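Local coordinates for protein ATP grasp ligase (Microcystis aeruginosa MRC, PDB 5IG9) that probably acts as an ATP-grasp ligase that uses ATP to activate carboxylates, consistent with the mdnC product's part in closing ester rings in microviridin precursor peptides, at residues A69-R74 against F111-I116; F273-G278 against I295-E300. All blocks are in the same frame, centred on the assembly; numbering follows the deposited sequence.

Interaction 1 (A69-R74 against F111-I116)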
# COMPACT_ATOMS: atom_id res chain seq x y z
N ALA A 69 -1.80 22.12 4.37
CA ALA A 69 -2.06 21.29 3.20
C ALA A 69 -0.87 20.38 2.97
O ALA A 69 0.26 20.72 3.33
CB ALA A 69 -2.35 22.13 1.95
N VAL A 70 -1.13 19.23 2.35
CA VAL A 70 -0.10 18.24 2.03
C VAL A 70 -0.22 17.87 0.56
O VAL A 70 -1.29 17.48 0.10
CB VAL A 70 -0.22 16.98 2.91
CG1 VAL A 70 0.85 15.97 2.52
CG2 VAL A 70 -0.12 17.33 4.38
N TRP A 71 0.90 17.98 -0.16
CA TRP A 71 0.99 17.50 -1.54
C TRP A 71 1.68 16.15 -1.52
O TRP A 71 2.91 16.07 -1.38
CB TRP A 71 1.73 18.49 -2.42
CG TRP A 71 1.62 18.17 -3.88
CD1 TRP A 71 0.68 17.37 -4.47
CD2 TRP A 71 2.48 18.61 -4.93
NE1 TRP A 71 0.90 17.31 -5.83
CE2 TRP A 71 2.00 18.06 -6.13
CE3 TRP A 71 3.62 19.43 -4.98
CZ2 TRP A 71 2.61 18.29 -7.36
CZ3 TRP A 71 4.22 19.67 -6.20
CH2 TRP A 71 3.72 19.10 -7.37
N TYR A 72 0.89 15.08 -1.66
CA TYR A 72 1.41 13.71 -1.65
C TYR A 72 1.98 13.42 -3.03
O TYR A 72 1.37 12.75 -3.87
CB TYR A 72 0.30 12.74 -1.26
CG TYR A 72 0.75 11.34 -0.92
CD1 TYR A 72 1.75 11.12 0.01
CD2 TYR A 72 0.15 10.24 -1.52
CE1 TYR A 72 2.16 9.84 0.33
CE2 TYR A 72 0.55 8.96 -1.21
CZ TYR A 72 1.55 8.76 -0.28
OH TYR A 72 1.95 7.48 0.03
N ARG A 73 3.18 13.94 -3.27
CA ARG A 73 3.77 13.98 -4.62
C ARG A 73 4.63 12.74 -4.88
O ARG A 73 4.20 11.82 -5.58
CB ARG A 73 4.56 15.28 -4.79
CG ARG A 73 5.56 15.31 -5.93
CD ARG A 73 4.92 15.21 -7.30
NE ARG A 73 5.94 15.22 -8.34
CZ ARG A 73 5.69 15.05 -9.63
NH1 ARG A 73 4.44 14.86 -10.05
NH2 ARG A 73 6.68 15.08 -10.50
N ARG A 74 5.84 12.70 -4.32
CA ARG A 74 6.79 11.63 -4.59
C ARG A 74 7.24 11.00 -3.28
O ARG A 74 7.55 11.71 -2.31
CB ARG A 74 8.00 12.14 -5.38
CG ARG A 74 8.11 11.57 -6.78
CD ARG A 74 6.73 11.27 -7.35
NE ARG A 74 6.70 11.41 -8.80
CZ ARG A 74 5.60 11.27 -9.53
NH1 ARG A 74 4.44 10.98 -8.94
NH2 ARG A 74 5.65 11.42 -10.84
N PHE A 111 -5.88 19.67 4.33
CA PHE A 111 -6.24 19.19 3.01
C PHE A 111 -5.09 18.38 2.41
O PHE A 111 -3.94 18.84 2.39
CB PHE A 111 -6.59 20.36 2.09
CG PHE A 111 -6.97 19.95 0.70
CD1 PHE A 111 -8.20 19.36 0.45
CD2 PHE A 111 -6.10 20.15 -0.35
CE1 PHE A 111 -8.55 18.98 -0.83
CE2 PHE A 111 -6.45 19.78 -1.64
CZ PHE A 111 -7.67 19.18 -1.88
N HIS A 112 -5.40 17.19 1.92
CA HIS A 112 -4.42 16.30 1.32
C HIS A 112 -4.68 16.16 -0.18
O HIS A 112 -5.83 16.03 -0.61
CB HIS A 112 -4.44 14.92 1.97
CG HIS A 112 -3.92 14.91 3.37
ND1 HIS A 112 -2.65 14.47 3.69
CD2 HIS A 112 -4.49 15.27 4.55
CE1 HIS A 112 -2.46 14.57 4.99
NE2 HIS A 112 -3.56 15.05 5.54
N LEU A 113 -3.61 16.19 -0.96
CA LEU A 113 -3.70 16.00 -2.41
C LEU A 113 -2.67 14.99 -2.90
O LEU A 113 -1.58 15.37 -3.31
CB LEU A 113 -3.50 17.34 -3.14
CG LEU A 113 -3.70 17.36 -4.65
CD1 LEU A 113 -5.18 17.48 -5.00
CD2 LEU A 113 -2.90 18.47 -5.29
N ASP A 114 -3.01 13.70 -2.83
CA ASP A 114 -4.27 13.22 -2.27
C ASP A 114 -4.01 12.41 -1.01
O ASP A 114 -2.86 12.07 -0.73
CB ASP A 114 -5.02 12.38 -3.31
CG ASP A 114 -5.67 13.22 -4.38
OD1 ASP A 114 -6.64 13.94 -4.07
OD2 ASP A 114 -5.21 13.16 -5.55
N PRO A 115 -5.05 12.12 -0.23
CA PRO A 115 -4.86 11.27 0.95
C PRO A 115 -4.28 9.91 0.58
O PRO A 115 -4.54 9.36 -0.50
CB PRO A 115 -6.28 11.13 1.51
CG PRO A 115 -6.96 12.37 1.09
CD PRO A 115 -6.41 12.71 -0.26
N ILE A 116 -3.48 9.37 1.50
CA ILE A 116 -2.82 8.09 1.25
C ILE A 116 -3.84 6.98 1.03
O ILE A 116 -3.69 6.14 0.14
CB ILE A 116 -1.85 7.76 2.39
CG1 ILE A 116 -0.68 8.74 2.40
CG2 ILE A 116 -1.34 6.34 2.27
CD1 ILE A 116 0.40 8.40 3.39

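Interaction 2 (F273-G278 against I295-E300)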
# COMPACT_ATOMS: atom_id res chain seq x y z
N PHE A 273 -13.01 7.21 -6.24
CA PHE A 273 -11.76 6.95 -5.53
C PHE A 273 -11.40 8.05 -4.54
O PHE A 273 -10.48 7.86 -3.74
CB PHE A 273 -10.61 6.75 -6.52
CG PHE A 273 -10.70 5.46 -7.29
CD1 PHE A 273 -10.50 4.25 -6.64
CD2 PHE A 273 -10.97 5.46 -8.64
CE1 PHE A 273 -10.58 3.06 -7.33
CE2 PHE A 273 -11.04 4.27 -9.34
CZ PHE A 273 -10.85 3.07 -8.69
N GLY A 274 -12.10 9.19 -4.57
CA GLY A 274 -11.82 10.28 -3.66
C GLY A 274 -10.62 11.12 -4.03
O GLY A 274 -9.95 11.66 -3.14
N LEU A 275 -10.32 11.25 -5.31
CA LEU A 275 -9.13 11.96 -5.75
C LEU A 275 -9.46 13.37 -6.20
O LEU A 275 -10.53 13.63 -6.77
CB LEU A 275 -8.44 11.21 -6.89
CG LEU A 275 -7.90 9.82 -6.56
CD1 LEU A 275 -7.19 9.22 -7.77
CD2 LEU A 275 -6.97 9.87 -5.36
N ASN A 276 -8.53 14.29 -5.94
CA ASN A 276 -8.58 15.63 -6.51
C ASN A 276 -7.43 15.89 -7.48
O ASN A 276 -7.31 17.00 -8.00
CB ASN A 276 -8.60 16.70 -5.41
CG ASN A 276 -9.97 16.87 -4.78
OD1 ASN A 276 -10.95 17.17 -5.47
ND2 ASN A 276 -10.05 16.66 -3.47
N TYR A 277 -6.58 14.89 -7.73
CA TYR A 277 -5.60 14.94 -8.81
C TYR A 277 -5.53 13.57 -9.45
O TYR A 277 -5.68 12.54 -8.78
CB TYR A 277 -4.21 15.37 -8.34
CG TYR A 277 -3.15 15.26 -9.42
CD1 TYR A 277 -2.94 16.29 -10.32
CD2 TYR A 277 -2.37 14.11 -9.55
CE1 TYR A 277 -1.98 16.19 -11.31
CE2 TYR A 277 -1.42 14.00 -10.54
CZ TYR A 277 -1.22 15.04 -11.42
OH TYR A 277 -0.27 14.94 -12.40
N GLY A 278 -5.30 13.55 -10.76
CA GLY A 278 -5.16 12.29 -11.48
C GLY A 278 -4.68 12.45 -12.90
O GLY A 278 -5.13 13.35 -13.62
N ILE A 295 -5.70 5.40 -14.77
CA ILE A 295 -5.56 6.63 -14.01
C ILE A 295 -4.42 6.44 -13.02
O ILE A 295 -4.41 5.47 -12.25
CB ILE A 295 -6.86 7.03 -13.28
CG1 ILE A 295 -6.60 8.15 -12.28
CG2 ILE A 295 -7.49 5.83 -12.59
CD1 ILE A 295 -7.82 8.56 -11.50
N ASN A 296 -3.46 7.35 -13.05
CA ASN A 296 -2.34 7.33 -12.11
C ASN A 296 -2.50 8.48 -11.13
O ASN A 296 -2.33 9.64 -11.53
CB ASN A 296 -1.01 7.42 -12.84
CG ASN A 296 0.18 7.24 -11.92
OD1 ASN A 296 0.03 6.96 -10.73
ND2 ASN A 296 1.38 7.39 -12.47
N PRO A 297 -2.82 8.22 -9.86
CA PRO A 297 -3.06 9.32 -8.92
C PRO A 297 -1.84 10.20 -8.66
O PRO A 297 -2.00 11.26 -8.03
CB PRO A 297 -3.50 8.60 -7.64
CG PRO A 297 -3.95 7.24 -8.09
CD PRO A 297 -3.07 6.90 -9.25
N VAL A 298 -0.65 9.80 -9.11
CA VAL A 298 0.55 10.60 -8.92
C VAL A 298 1.31 10.71 -10.23
O VAL A 298 2.54 10.86 -10.24
CB VAL A 298 1.45 10.02 -7.81
CG1 VAL A 298 0.78 10.14 -6.45
CG2 VAL A 298 1.79 8.57 -8.11
N GLY A 299 0.60 10.63 -11.35
CA GLY A 299 1.23 10.75 -12.64
C GLY A 299 1.78 12.14 -12.89
O GLY A 299 1.35 13.13 -12.30
N GLU A 300 2.75 12.20 -13.81
CA GLU A 300 3.45 13.43 -14.10
C GLU A 300 2.57 14.40 -14.88
O GLU A 300 1.50 14.04 -15.39
CB GLU A 300 4.73 13.14 -14.90
CG GLU A 300 5.87 12.57 -14.07
CD GLU A 300 6.55 13.62 -13.22
OE1 GLU A 300 6.17 14.81 -13.33
OE2 GLU A 300 7.46 13.26 -12.45

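Interaction 1 (A69-R74 against F111-I116)
Val-70 is bonded through both backbone polar atoms to the neighbouring strand: its N donates to Phe-111 O (2.8 Å), and its O accepts from Leu-113 N (2.9 Å). The second bond is nearly straight at the acceptor (C=O...N angle 172°). A third, from Tyr-72 N to Leu-113 O, is bent to 121° there and comes from above the carbonyl plane, just where a cis peptide bond carries the chain from Leu-113 into Asp-114. Ala-69 adds a CA-H...O contact to Phe-111 O. Strands 69-72 and 111-113 run parallel, the axes of these short segments approaching to 4.7 Å, and helix 87-107 connects them in a beta-alpha-beta crossover of the Rossmann-like pre-ATP-grasp domain. Strand 111-113 is one of this sheet's two edge strands within the chain, while strand 3-7 flanks 69-72 on its other side. Among the apolar contacts, Tyr-72 and Ile-116 cross at about a right angle. Ile-116 CG1 lies over one ring face, toward the rim, 3.5 Å from Tyr-72 CZ in a CH-pi contact. The ring reaches there because Tyr-72 CG stands opposite the backbone N (chi1 -167°), while CB rests 3.3 Å from Asp-114 O. Arg-102 and Ile-105 of helix 87-107 pack against both side chains. On the sheet face shared with Leu-113, the indole of Trp-71 turns its CD1 edge to the next strand, meeting Leu-113 O in the ring plane at 3.2 Å and Leu-113 CD2 at 3.8 Å; Arg-73 CB sits over the centre of one indole face. On the opposite sheet face Val-70 and His-112 lie side by side, the valine CB 3.6 Å from His-112 ND1. The far imidazole nitrogen, NE2, bonds to Leu-108 O, which ties the ring to the loop following helix 87-107.

Interaction 2 (F273-G278 against I295-E300)
Leu-275 CD1 touches both Ile-295 and Pro-297, 3.8 Å from Ile-295 CD1 and 3.7 Å from Pro-297 CB, the leucine and proline side chains meeting at a slant. Met-270 and Ala-122 close around this buried apolar group. Beside it, Gly-278 brings its bare CA to 3.9 Å from Asn-296 O. This is the open end of the beta hairpin 277-284/290-296: a Schellman motif with Gly-274 as C-prime residue ends helix 260-273 just before the first strand, and a type I turn from Asn-296 to Gly-299 starts on the last residue of the second. Tyr-277 spans the turn. With CG opposite the backbone N (chi1 173°), its ring presents an edge to two carbonyl oxygens lying near its plane: Pro-297 O lies 3.3 Å from CD2, and Gly-299 O accepts from OH, though the modelled separation is doubtfully short. Replacing Tyr-277 by an alanine would probably open a gap beneath the turn and take from Gly-299 O whatever bond the hydroxyl gives it. The contact thins toward the partly exposed Val-298 and Glu-300, whose CB atoms point away; Glu-300 OE2 instead forms salt bridges with Arg-73 and Arg-74.

Along the chain both segments of interaction 1 precede those of interaction 2, yet their centres lie about 10 Å apart. Interaction 1 belongs to the parallel sheet of the pre-ATP-grasp domain, interaction 2 to the end of a five-stranded antiparallel sheet, so together they mark a seam between two sheets. Asp-114 OD1 takes the backbone N of Asn-276 at 2.7 Å, and Leu-113 CD1 packs 3.5 Å from Asn-276 CB. Helix 116-122, which starts within 111-116, continues over Leu-275 and Pro-297. On the 69-74 side, Arg-74 NH1 also approaches Val-298 O. The seam thus joins the N-terminal domain to the C-terminal part of the ligase through polar and apolar contacts.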